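Local coordinates for outer surface protein (Bacillus cereus ATCC 14579, PDB 1X7F) that probably acts as a 6-phospho-N-acetylmuramidase, a glycosidase that cleaves sugars carrying 6-phosphorylated N-acetylmuramic acid, at residues A[30-35]-A[246-251]; A[203-208]-A[219-224]; A[229-234]-A[260-265]. One frame throughout, in Å; residues are numbered along the deposited sequence.

Contact 1 of 3, residues A[30-35]-A[246-251]; sequences GISLYP and DVIIGN
Gly30 and Ile248 pair as parallel neighbours, strands 30-33 and 246-249 running 35° apart with their axes 4.3 Å apart at closest. Two backbone bonds join them: Gly30 N donates to Val247 O at 2.7 Å, and Ile249 N to Gly30 O at 3.0 Å. Ile248 CG1 lies 4.2 Å from Gly30 CA, where a side chain on residue 30 would collide with it; CG2 packs on Gly30 C and meets Ser32 OG. Farther along, two side-chain hydroxyls reach the backbone of 246-251. Ser32 OG, placed beside its own backbone N (chi1 -68°), donates to Ile249 O at 2.9 Å, tilted from the carbonyl plane. Tyr34 crosses to the loop after the strand: its OH gives a short 2.5 Å bond to Gly250 O, which sits at the ring edge and in its plane and is approached nearly along the C=O axis. Water 1 accepts from Ser32 N and can donate to Asn251 O, spanning the parting chains. Strands 28-33 and 246-249 are the first and last of an eight-stranded parallel TIM-type barrel. Strand 55-62 continues the sheet beyond Ile31 and Leu33, and strand 201-204 beyond Asp246. Ser32 and Ile248 pack on Phe203, whereas Ile31 and Leu33 turn to Tyr46 of helix 40-51.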
ATOM      1  N   GLY A  30       1.199  -0.372  -9.167  1.00 34.20           N
ATOM      2  CA  GLY A  30       1.554   0.501 -10.279  1.00 33.36           C
ATOM      3  C   GLY A  30       2.999   0.942 -10.248  1.00 33.46           C
ATOM      4  O   GLY A  30       3.667   0.806  -9.230  1.00 33.59           O
ATOM      5  N   ILE A  31       3.466   1.467 -11.381  1.00 34.15           N
ATOM      6  CA  ILE A  31       4.810   2.051 -11.555  1.00 33.93           C
ATOM      7  C   ILE A  31       4.662   3.418 -12.219  1.00 34.65           C
ATOM      8  O   ILE A  31       3.685   3.664 -12.941  1.00 33.84           O
ATOM      9  CB  ILE A  31       5.707   1.147 -12.464  1.00 35.24           C
ATOM     10  CG1 ILE A  31       4.937   0.691 -13.727  1.00 33.71           C
ATOM     11  CG2 ILE A  31       6.246  -0.051 -11.674  1.00 35.49           C
ATOM     12  CD1 ILE A  31       5.816   0.269 -14.934  1.00 32.50           C
ATOM     13  N   SER A  32       5.632   4.307 -12.002  1.00 35.05           N
ATOM     14  CA  SER A  32       5.621   5.591 -12.707  1.00 34.77           C
ATOM     15  C   SER A  32       6.674   5.621 -13.794  1.00 35.63           C
ATOM     16  O   SER A  32       7.721   4.995 -13.641  1.00 36.53           O
ATOM     17  CB  SER A  32       5.821   6.758 -11.733  1.00 34.35           C
ATOM     18  OG  SER A  32       4.697   6.873 -10.885  1.00 32.13           O
ATOM     19  N   LEU A  33       6.384   6.344 -14.885  1.00 35.93           N
ATOM     20  CA  LEU A  33       7.354   6.612 -15.953  1.00 36.27           C
ATOM     21  C   LEU A  33       7.549   8.109 -16.186  1.00 36.22           C
ATOM     22  O   LEU A  33       6.637   8.907 -15.977  1.00 36.00           O
ATOM     23  CB  LEU A  33       6.935   5.951 -17.285  1.00 36.68           C
ATOM     24  CG  LEU A  33       6.728   4.433 -17.317  1.00 37.36           C
ATOM     25  CD1 LEU A  33       6.332   4.006 -18.721  1.00 38.99           C
ATOM     26  CD2 LEU A  33       7.979   3.704 -16.874  1.00 37.13           C
ATOM     27  N   TYR A  34       8.751   8.478 -16.624  1.00 36.13           N
ATOM     28  CA  TYR A  34       9.075   9.861 -16.983  1.00 35.37           C
ATOM     29  C   TYR A  34       9.923   9.758 -18.227  1.00 35.35           C
ATOM     30  O   TYR A  34      11.142   9.931 -18.168  1.00 35.59           O
ATOM     31  CB  TYR A  34       9.810  10.589 -15.833  1.00 35.40           C
ATOM     32  CG  TYR A  34       9.042  10.513 -14.525  1.00 35.25           C
ATOM     33  CD1 TYR A  34       9.253   9.467 -13.634  1.00 33.63           C
ATOM     34  CD2 TYR A  34       8.066  11.456 -14.214  1.00 35.04           C
ATOM     35  CE1 TYR A  34       8.525   9.372 -12.443  1.00 36.52           C
ATOM     36  CE2 TYR A  34       7.326  11.362 -13.043  1.00 36.54           C
ATOM     37  CZ  TYR A  34       7.563  10.325 -12.160  1.00 35.93           C
ATOM     38  OH  TYR A  34       6.830  10.239 -11.004  1.00 36.49           O
ATOM     39  N   PRO A  35       9.282   9.458 -19.361  1.00 35.51           N
ATOM     40  CA  PRO A  35      10.009   9.111 -20.577  1.00 35.68           C
ATOM     41  C   PRO A  35      11.036  10.154 -21.035  1.00 35.66           C
ATOM     42  O   PRO A  35      12.059   9.788 -21.621  1.00 34.90           O
ATOM     43  CB  PRO A  35       8.890   8.933 -21.613  1.00 36.02           C
ATOM     44  CG  PRO A  35       7.706   8.570 -20.792  1.00 35.30           C
ATOM     45  CD  PRO A  35       7.823   9.442 -19.581  1.00 34.85           C
ATOM     46  N   ASP A 246      -5.027   1.112  -4.943  1.00 35.44           N
ATOM     47  CA  ASP A 246      -3.856   0.944  -5.804  1.00 35.28           C
ATOM     48  C   ASP A 246      -2.594   1.554  -5.199  1.00 35.50           C
ATOM     49  O   ASP A 246      -2.618   2.668  -4.673  1.00 35.96           O
ATOM     50  CB  ASP A 246      -4.134   1.521  -7.211  1.00 34.70           C
ATOM     51  CG  ASP A 246      -5.272   0.803  -7.928  1.00 35.11           C
ATOM     52  OD1 ASP A 246      -5.794  -0.201  -7.383  1.00 37.91           O
ATOM     53  OD2 ASP A 246      -5.713   1.145  -9.046  1.00 34.75           O
ATOM     54  N   VAL A 247      -1.492   0.814  -5.275  1.00 35.54           N
ATOM     55  CA  VAL A 247      -0.220   1.287  -4.738  1.00 35.77           C
ATOM     56  C   VAL A 247       0.746   1.506  -5.908  1.00 36.15           C
ATOM     57  O   VAL A 247       1.044   0.580  -6.658  1.00 35.88           O
ATOM     58  CB  VAL A 247       0.339   0.314  -3.647  1.00 36.07           C
ATOM     59  CG1 VAL A 247       1.760   0.681  -3.243  1.00 35.95           C
ATOM     60  CG2 VAL A 247      -0.571   0.307  -2.420  1.00 36.03           C
ATOM     61  N   ILE A 248       1.204   2.749  -6.078  1.00 36.41           N
ATOM     62  CA  ILE A 248       2.043   3.114  -7.225  1.00 36.06           C
ATOM     63  C   ILE A 248       3.412   3.577  -6.749  1.00 36.46           C
ATOM     64  O   ILE A 248       3.501   4.439  -5.883  1.00 37.45           O
ATOM     65  CB  ILE A 248       1.359   4.236  -8.100  1.00 35.49           C
ATOM     66  CG1 ILE A 248      -0.092   3.861  -8.448  1.00 35.98           C
ATOM     67  CG2 ILE A 248       2.156   4.490  -9.375  1.00 32.67           C
ATOM     68  CD1 ILE A 248      -0.943   5.026  -8.990  1.00 36.15           C
ATOM     69  N   ILE A 249       4.480   3.009  -7.312  1.00 36.75           N
ATOM     70  CA  ILE A 249       5.834   3.545  -7.094  1.00 35.97           C
ATOM     71  C   ILE A 249       5.984   4.867  -7.855  1.00 36.07           C
ATOM     72  O   ILE A 249       5.836   4.898  -9.079  1.00 35.72           O
ATOM     73  CB  ILE A 249       6.914   2.531  -7.555  1.00 36.16           C
ATOM     74  CG1 ILE A 249       6.604   1.133  -6.997  1.00 36.04           C
ATOM     75  CG2 ILE A 249       8.325   3.044  -7.185  1.00 33.27           C
ATOM     76  CD1 ILE A 249       7.502   0.044  -7.501  1.00 34.45           C
ATOM     77  N   GLY A 250       6.290   5.941  -7.121  1.00 36.48           N
ATOM     78  CA  GLY A 250       6.320   7.296  -7.655  1.00 34.70           C
ATOM     79  C   GLY A 250       7.574   7.656  -8.423  1.00 35.38           C
ATOM     80  O   GLY A 250       7.515   8.452  -9.353  1.00 35.49           O
ATOM     81  N   ASN A 251       8.712   7.088  -8.030  1.00 35.34           N
ATOM     82  CA  ASN A 251       9.968   7.272  -8.778  1.00 35.01           C
ATOM     83  C   ASN A 251      10.321   6.065  -9.667  1.00 34.37           C
ATOM     84  O   ASN A 251       9.772   4.985  -9.483  1.00 34.44           O
ATOM     85  CB  ASN A 251      11.154   7.712  -7.856  1.00 34.07           C
ATOM     86  CG  ASN A 251      11.244   6.912  -6.528  1.00 35.35           C
ATOM     87  OD1 ASN A 251      12.108   7.186  -5.690  1.00 36.31           O
ATOM     88  ND2 ASN A 251      10.368   5.941  -6.344  1.00 28.69           N
TER
HETATM   89  O   HOH W   1       8.207   3.629 -11.243  1.00 21.42           O

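Contact 2 of 3, residues A[203-208]-A[219-224]; sequences FITSHV and GLCTLE
Phe203 and Thr222 grip each other at two points. Phe203 N donates almost straight to Thr222 OG1 (3.0 Å, 168°), and Thr222 N returns a bond to Phe203 O, also 3.0 Å. Along the Phe203 side chain, CB lies 3.7 Å from Thr222 OG1 and 3.8 Å from Leu220 O. CD1 then passes Thr222 OG1 at 4.1 Å, that oxygen standing at the ring edge near its plane. The rest of the ring leads away from 219-224 and meets Phe173 and Phe59 edge-to-face. Thr222 OG1, an acceptor here, also hydrogen-bonds to Asn172 O as donor. Farther on, Thr205 turns OG1 anti to its backbone N (chi1 -171°), where it accepts from Leu220 N at 3.0 Å. Water 2 donates to Phe203 O and accepts from Leu223 N. The loop 219-224 thus runs beside the end of strand 201-204, with Cys221 bonded through its backbone to Tyr174, just past strand 167-170. On its other edge strand 201-204 pairs with strand 246-249 through Ile204, whose side chain lies under helix 231-240 against Ile231 and Leu238.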
ATOM      1  N   PHE A 203       1.019   6.936  -3.586  1.00 35.74           N
ATOM      2  CA  PHE A 203       2.383   6.688  -4.052  1.00 36.00           C
ATOM      3  C   PHE A 203       3.321   6.234  -2.944  1.00 35.86           C
ATOM      4  O   PHE A 203       3.278   6.742  -1.814  1.00 36.03           O
ATOM      5  CB  PHE A 203       2.962   7.962  -4.655  1.00 35.21           C
ATOM      6  CG  PHE A 203       2.422   8.305  -6.022  1.00 37.01           C
ATOM      7  CD1 PHE A 203       1.482   9.329  -6.181  1.00 36.34           C
ATOM      8  CD2 PHE A 203       2.879   7.632  -7.155  1.00 33.65           C
ATOM      9  CE1 PHE A 203       1.024   9.680  -7.451  1.00 34.47           C
ATOM     10  CE2 PHE A 203       2.421   7.971  -8.416  1.00 33.54           C
ATOM     11  CZ  PHE A 203       1.487   8.992  -8.561  1.00 35.45           C
ATOM     12  N   ILE A 204       4.175   5.278  -3.287  1.00 36.22           N
ATOM     13  CA  ILE A 204       5.278   4.872  -2.430  1.00 34.89           C
ATOM     14  C   ILE A 204       6.596   5.130  -3.156  1.00 35.24           C
ATOM     15  O   ILE A 204       6.628   5.331  -4.375  1.00 34.49           O
ATOM     16  CB  ILE A 204       5.155   3.379  -2.030  1.00 35.98           C
ATOM     17  CG1 ILE A 204       5.317   2.450  -3.250  1.00 36.23           C
ATOM     18  CG2 ILE A 204       3.865   3.141  -1.245  1.00 31.95           C
ATOM     19  CD1 ILE A 204       5.300   0.967  -2.900  1.00 34.58           C
ATOM     20  N   THR A 205       7.687   5.127  -2.406  1.00 35.57           N
ATOM     21  CA  THR A 205       8.977   5.468  -2.973  1.00 35.53           C
ATOM     22  C   THR A 205       9.977   4.316  -2.935  1.00 36.09           C
ATOM     23  O   THR A 205      10.109   3.600  -1.931  1.00 36.46           O
ATOM     24  CB  THR A 205       9.535   6.732  -2.296  1.00 35.32           C
ATOM     25  OG1 THR A 205      10.705   7.183  -2.993  1.00 37.78           O
ATOM     26  CG2 THR A 205      10.019   6.445  -0.874  1.00 34.66           C
ATOM     27  N   SER A 206      10.656   4.142  -4.059  1.00 36.22           N
ATOM     28  CA  SER A 206      11.771   3.225  -4.180  1.00 36.16           C
ATOM     29  C   SER A 206      13.046   3.855  -3.615  1.00 36.60           C
ATOM     30  O   SER A 206      13.234   5.082  -3.663  1.00 37.00           O
ATOM     31  CB  SER A 206      11.954   2.849  -5.648  1.00 35.43           C
ATOM     32  OG  SER A 206      13.224   2.279  -5.891  1.00 36.24           O
ATOM     33  N   HIS A 207      13.918   3.008  -3.075  1.00 37.01           N
ATOM     34  CA  HIS A 207      15.200   3.456  -2.532  1.00 37.25           C
ATOM     35  C   HIS A 207      16.356   3.215  -3.508  1.00 37.34           C
ATOM     36  O   HIS A 207      17.511   3.514  -3.203  1.00 37.79           O
ATOM     37  CB  HIS A 207      15.432   2.835  -1.146  1.00 36.77           C
ATOM     38  CG  HIS A 207      14.338   3.163  -0.178  1.00 36.93           C
ATOM     39  ND1 HIS A 207      14.042   4.460   0.199  1.00 35.58           N
ATOM     40  CD2 HIS A 207      13.416   2.376   0.425  1.00 35.27           C
ATOM     41  CE1 HIS A 207      13.018   4.451   1.031  1.00 34.28           C
ATOM     42  NE2 HIS A 207      12.613   3.201   1.175  1.00 37.10           N
ATOM     43  N   VAL A 208      16.020   2.705  -4.694  1.00 37.12           N
ATOM     44  CA  VAL A 208      16.983   2.491  -5.762  1.00 36.87           C
ATOM     45  C   VAL A 208      16.748   3.517  -6.881  1.00 37.22           C
ATOM     46  O   VAL A 208      17.698   4.105  -7.389  1.00 37.07           O
ATOM     47  CB  VAL A 208      16.902   1.032  -6.312  1.00 37.05           C
ATOM     48  CG1 VAL A 208      17.921   0.796  -7.401  1.00 36.07           C
ATOM     49  CG2 VAL A 208      17.104   0.012  -5.181  1.00 36.95           C
ATOM     50  N   GLY A 219      12.752  11.426  -2.728  1.00 34.07           N
ATOM     51  CA  GLY A 219      11.816  10.321  -2.707  1.00 34.44           C
ATOM     52  C   GLY A 219      10.416  10.786  -3.052  1.00 34.92           C
ATOM     53  O   GLY A 219      10.045  11.931  -2.783  1.00 35.69           O
ATOM     54  N   LEU A 220       9.628   9.888  -3.636  1.00 35.39           N
ATOM     55  CA  LEU A 220       8.325  10.243  -4.201  1.00 35.70           C
ATOM     56  C   LEU A 220       7.210   9.395  -3.600  1.00 36.37           C
ATOM     57  O   LEU A 220       6.749   8.422  -4.203  1.00 37.15           O
ATOM     58  CB  LEU A 220       8.350  10.127  -5.744  1.00 34.57           C
ATOM     59  CG  LEU A 220       9.415  10.936  -6.506  1.00 34.70           C
ATOM     60  CD1 LEU A 220       9.220  10.826  -8.015  1.00 31.34           C
ATOM     61  CD2 LEU A 220       9.396  12.423  -6.110  1.00 35.55           C
ATOM     62  N   CYS A 221       6.793   9.751  -2.390  1.00 36.09           N
ATOM     63  CA  CYS A 221       5.697   9.054  -1.720  1.00 35.08           C
ATOM     64  C   CYS A 221       4.654  10.072  -1.292  1.00 34.78           C
ATOM     65  O   CYS A 221       4.915  11.279  -1.300  1.00 34.04           O
ATOM     66  CB  CYS A 221       6.213   8.280  -0.499  1.00 35.32           C
ATOM     67  SG  CYS A 221       7.192   9.319   0.606  1.00 37.47           S
ATOM     68  N   THR A 222       3.473   9.575  -0.934  1.00 34.90           N
ATOM     69  CA  THR A 222       2.366  10.414  -0.481  1.00 34.89           C
ATOM     70  C   THR A 222       2.456  10.767   1.009  1.00 35.04           C
ATOM     71  O   THR A 222       2.385  11.943   1.379  1.00 36.16           O
ATOM     72  CB  THR A 222       1.036   9.701  -0.750  1.00 35.35           C
ATOM     73  OG1 THR A 222       0.817   9.607  -2.165  1.00 34.67           O
ATOM     74  CG2 THR A 222      -0.134  10.546  -0.231  1.00 34.53           C
ATOM     75  N   LEU A 223       2.579   9.746   1.854  1.00 34.47           N
ATOM     76  CA  LEU A 223       2.713   9.949   3.302  1.00 35.91           C
ATOM     77  C   LEU A 223       4.150  10.314   3.614  1.00 35.81           C
ATOM     78  O   LEU A 223       5.086   9.638   3.145  1.00 36.42           O
ATOM     79  CB  LEU A 223       2.334   8.674   4.082  1.00 34.24           C
ATOM     80  CG  LEU A 223       0.845   8.474   4.371  1.00 36.71           C
ATOM     81  CD1 LEU A 223       0.514   6.985   4.621  1.00 34.21           C
ATOM     82  CD2 LEU A 223       0.344   9.366   5.533  1.00 30.99           C
ATOM     83  N   GLU A 224       4.339  11.353   4.418  1.00 35.90           N
ATOM     84  CA  GLU A 224       5.698  11.722   4.808  1.00 36.17           C
ATOM     85  C   GLU A 224       6.396  10.580   5.541  1.00 36.15           C
ATOM     86  O   GLU A 224       7.585  10.339   5.317  1.00 37.20           O
ATOM     87  CB  GLU A 224       5.727  13.019   5.646  1.00 36.49           C
ATOM     88  CG  GLU A 224       7.132  13.514   5.969  1.00 32.68           C
ATOM     89  CD  GLU A 224       7.995  13.677   4.725  1.00 37.50           C
ATOM     90  OE1 GLU A 224       7.451  14.060   3.666  1.00 37.31           O
ATOM     91  OE2 GLU A 224       9.230  13.444   4.794  1.00 35.90           O
TER
HETATM   92  O   HOH W   2       2.695   6.917   0.904  1.00 21.26           O

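Contact 3 of 3, residues A[229-234]-A[260-265]; sequences LPIEVQ and EKLGNL
Ile231 and Leu262 meet crosswise, their side chains at about a right angle, with Ile231 CD1 3.8 Å from Leu262 CD1. Ile231 is extended, CG1 anti to its backbone N (chi1 -160°), which carries the terminal methyl out to that meeting point. Leu262 divides its branches: CD1 takes the isoleucine tip, while CD2 turns to the helix backbone, 3.8 Å from Ile231 O and 3.9 Å from Glu232 CA. Leu265, one turn on, lays CD1 3.7 Å from Glu232 O. Both leucines thus pack against the same side of the first turn of helix 231-240; Ala235 and Trp239 of that helix extend the surface that Leu265 meets.

Above this apolar layer Glu232 and Lys261 cross obliquely. Glu232 starts with CG between backbone N and carbonyl carbon (chi1 77°) and bends again at chi2, which brings its carboxylate alongside the extended lysine chain; OE2 comes within 3.6 Å of Lys261 CD. The charged ends stop short of a salt bridge, OE2 and NZ being 4.4 Å apart. Water 3 bridges them, donating to Glu232 OE2 at 2.6 Å and accepting from Lys261 NZ at 2.8 Å. The lysine has its salt bridge with Glu257 of its own helix, so its ammonium links two carboxylates, one directly and one through water. The opposite charges probably steady each other at this more exposed side of the contact.

Below, Ile231 and Leu262 both rest on Ile204 and Ile249 of strands 201-204 and 246-249. Two adjacent helices packing on each other and together on the strands beneath is the outer layer of a TIM-type barrel: helix 231-240 belongs to the beta-alpha-beta crossover from strand 201-204 to strand 246-249, and helix 256-264 follows that last strand.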
ATOM      1  N   LEU A 229      11.000   4.330   4.776  1.00 40.85           N
ATOM      2  CA  LEU A 229      10.556   2.985   5.158  1.00 40.73           C
ATOM      3  C   LEU A 229      10.821   2.040   3.993  1.00 39.65           C
ATOM      4  O   LEU A 229      10.812   2.515   2.842  1.00 38.98           O
ATOM      5  CB  LEU A 229       9.054   2.967   5.447  1.00 41.14           C
ATOM      6  CG  LEU A 229       8.455   3.368   6.790  1.00 45.81           C
ATOM      7  CD1 LEU A 229       6.963   3.065   6.736  1.00 46.17           C
ATOM      8  CD2 LEU A 229       9.107   2.597   7.924  1.00 48.95           C
ATOM      9  N   PRO A 230      11.057   0.735   4.264  1.00 37.63           N
ATOM     10  CA  PRO A 230      11.181  -0.250   3.196  1.00 37.18           C
ATOM     11  C   PRO A 230       9.972  -0.224   2.276  1.00 36.74           C
ATOM     12  O   PRO A 230       8.844  -0.014   2.735  1.00 35.80           O
ATOM     13  CB  PRO A 230      11.282  -1.585   3.950  1.00 36.79           C
ATOM     14  CG  PRO A 230      11.931  -1.224   5.247  1.00 36.77           C
ATOM     15  CD  PRO A 230      11.298   0.115   5.584  1.00 37.39           C
ATOM     16  N   ILE A 231      10.226  -0.435   0.985  1.00 36.16           N
ATOM     17  CA  ILE A 231       9.230  -0.192  -0.050  1.00 35.43           C
ATOM     18  C   ILE A 231       7.988  -1.065   0.194  1.00 36.18           C
ATOM     19  O   ILE A 231       6.865  -0.584   0.083  1.00 37.29           O
ATOM     20  CB  ILE A 231       9.855  -0.359  -1.481  1.00 35.69           C
ATOM     21  CG1 ILE A 231       8.991   0.353  -2.540  1.00 34.66           C
ATOM     22  CG2 ILE A 231      10.131  -1.864  -1.848  1.00 33.79           C
ATOM     23  CD1 ILE A 231       9.498   0.176  -3.970  1.00 33.95           C
ATOM     24  N   GLU A 232       8.206  -2.311   0.608  1.00 35.34           N
ATOM     25  CA  GLU A 232       7.118  -3.260   0.826  1.00 35.72           C
ATOM     26  C   GLU A 232       6.319  -2.932   2.087  1.00 35.32           C
ATOM     27  O   GLU A 232       5.134  -3.264   2.177  1.00 35.90           O
ATOM     28  CB  GLU A 232       7.636  -4.720   0.838  1.00 35.89           C
ATOM     29  CG  GLU A 232       8.338  -5.157   2.120  1.00 36.66           C
ATOM     30  CD  GLU A 232       9.811  -4.777   2.187  1.00 42.17           C
ATOM     31  OE1 GLU A 232      10.475  -5.250   3.128  1.00 48.30           O
ATOM     32  OE2 GLU A 232      10.327  -4.022   1.323  1.00 42.61           O
ATOM     33  N   VAL A 233       6.964  -2.268   3.044  1.00 35.06           N
ATOM     34  CA  VAL A 233       6.297  -1.818   4.275  1.00 35.34           C
ATOM     35  C   VAL A 233       5.337  -0.650   3.987  1.00 35.27           C
ATOM     36  O   VAL A 233       4.203  -0.642   4.451  1.00 36.03           O
ATOM     37  CB  VAL A 233       7.338  -1.488   5.390  1.00 35.70           C
ATOM     38  CG1 VAL A 233       6.663  -0.964   6.647  1.00 33.69           C
ATOM     39  CG2 VAL A 233       8.155  -2.764   5.709  1.00 33.84           C
ATOM     40  N   GLN A 234       5.790   0.307   3.189  1.00 34.29           N
ATOM     41  CA  GLN A 234       4.918   1.344   2.650  1.00 34.93           C
ATOM     42  C   GLN A 234       3.638   0.803   1.997  1.00 34.87           C
ATOM     43  O   GLN A 234       2.556   1.297   2.276  1.00 35.66           O
ATOM     44  CB  GLN A 234       5.682   2.192   1.626  1.00 34.76           C
ATOM     45  CG  GLN A 234       6.959   2.833   2.123  1.00 33.14           C
ATOM     46  CD  GLN A 234       7.698   3.545   0.993  1.00 34.47           C
ATOM     47  OE1 GLN A 234       8.873   3.273   0.723  1.00 36.58           O
ATOM     48  NE2 GLN A 234       7.014   4.453   0.340  1.00 30.94           N
ATOM     49  N   GLU A 260       9.843  -7.371  -7.069  1.00 37.26           N
ATOM     50  CA  GLU A 260       9.556  -8.730  -6.636  1.00 37.89           C
ATOM     51  C   GLU A 260       8.940  -8.752  -5.240  1.00 37.62           C
ATOM     52  O   GLU A 260       7.932  -9.409  -5.021  1.00 37.73           O
ATOM     53  CB  GLU A 260      10.811  -9.601  -6.693  1.00 36.78           C
ATOM     54  CG  GLU A 260      10.549 -11.077  -6.394  1.00 38.81           C
ATOM     55  CD  GLU A 260      11.824 -11.872  -6.170  1.00 41.67           C
ATOM     56  OE1 GLU A 260      11.841 -13.090  -6.466  1.00 47.03           O
ATOM     57  OE2 GLU A 260      12.821 -11.276  -5.697  1.00 48.31           O
ATOM     58  N   LYS A 261       9.559  -8.024  -4.312  1.00 37.91           N
ATOM     59  CA  LYS A 261       9.053  -7.842  -2.957  1.00 38.93           C
ATOM     60  C   LYS A 261       7.605  -7.375  -2.935  1.00 37.00           C
ATOM     61  O   LYS A 261       6.803  -7.860  -2.139  1.00 35.77           O
ATOM     62  CB  LYS A 261       9.913  -6.818  -2.196  1.00 38.65           C
ATOM     63  CG  LYS A 261      11.135  -7.426  -1.541  1.00 42.21           C
ATOM     64  CD  LYS A 261      11.971  -6.356  -0.839  1.00 41.76           C
ATOM     65  CE  LYS A 261      13.324  -6.942  -0.415  1.00 47.78           C
ATOM     66  NZ  LYS A 261      14.127  -5.973   0.404  1.00 49.60           N
ATOM     67  N   LEU A 262       7.300  -6.398  -3.784  1.00 35.96           N
ATOM     68  CA  LEU A 262       5.952  -5.849  -3.868  1.00 34.81           C
ATOM     69  C   LEU A 262       4.965  -6.848  -4.465  1.00 34.71           C
ATOM     70  O   LEU A 262       3.835  -6.980  -3.965  1.00 34.55           O
ATOM     71  CB  LEU A 262       5.952  -4.546  -4.656  1.00 34.77           C
ATOM     72  CG  LEU A 262       6.578  -3.348  -3.939  1.00 34.28           C
ATOM     73  CD1 LEU A 262       6.784  -2.235  -4.932  1.00 32.85           C
ATOM     74  CD2 LEU A 262       5.723  -2.873  -2.760  1.00 33.02           C
ATOM     75  N   GLY A 263       5.407  -7.559  -5.506  1.00 33.02           N
ATOM     76  CA  GLY A 263       4.591  -8.563  -6.166  1.00 33.90           C
ATOM     77  C   GLY A 263       4.328  -9.787  -5.291  1.00 33.95           C
ATOM     78  O   GLY A 263       3.313 -10.475  -5.453  1.00 32.18           O
ATOM     79  N   ASN A 264       5.244 -10.053  -4.364  1.00 33.71           N
ATOM     80  CA  ASN A 264       5.113 -11.189  -3.460  1.00 35.24           C
ATOM     81  C   ASN A 264       4.068 -10.984  -2.362  1.00 35.05           C
ATOM     82  O   ASN A 264       3.606 -11.941  -1.769  1.00 35.30           O
ATOM     83  CB  ASN A 264       6.471 -11.545  -2.849  1.00 35.67           C
ATOM     84  CG  ASN A 264       7.377 -12.295  -3.818  1.00 38.80           C
ATOM     85  OD1 ASN A 264       6.963 -12.695  -4.908  1.00 42.06           O
ATOM     86  ND2 ASN A 264       8.628 -12.491  -3.417  1.00 42.82           N
ATOM     87  N   LEU A 265       3.702  -9.737  -2.097  1.00 35.46           N
ATOM     88  CA  LEU A 265       2.796  -9.419  -1.000  1.00 35.57           C
ATOM     89  C   LEU A 265       1.379  -9.950  -1.218  1.00 36.44           C
ATOM     90  O   LEU A 265       0.886  -9.958  -2.350  1.00 37.14           O
ATOM     91  CB  LEU A 265       2.722  -7.907  -0.798  1.00 33.98           C
ATOM     92  CG  LEU A 265       3.938  -7.115  -0.290  1.00 34.98           C
ATOM     93  CD1 LEU A 265       3.622  -5.641  -0.224  1.00 29.87           C
ATOM     94  CD2 LEU A 265       4.381  -7.610   1.079  1.00 36.39           C
TER
HETATM   95  O   HOH W   3      12.922  -3.624   1.387  1.00 34.31           O

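Overall arrangement
All three contacts lie in the N-terminal barrel domain, around its last two strands. Contacts 1 and 2 have centres about 10 Å apart and share the sheet: Ile204 pairs with Ile248 and Gly250. Contact 3 covers the outside, its centre about 14 Å from that of contact 1 and about 12 Å from that of contact 2; there His207 NE2 probably bonds to Leu229 O. Along the chain, contact 2 falls wholly between the two halves of contact 1 and precedes contact 3, whose segments alternate with those of contact 1. Contact 1 joins the barrel's first strand to its last, contact 2 ties strand 201-204 to its following loop, and contact 3 covers strands 201-204 and 246-249 from outside.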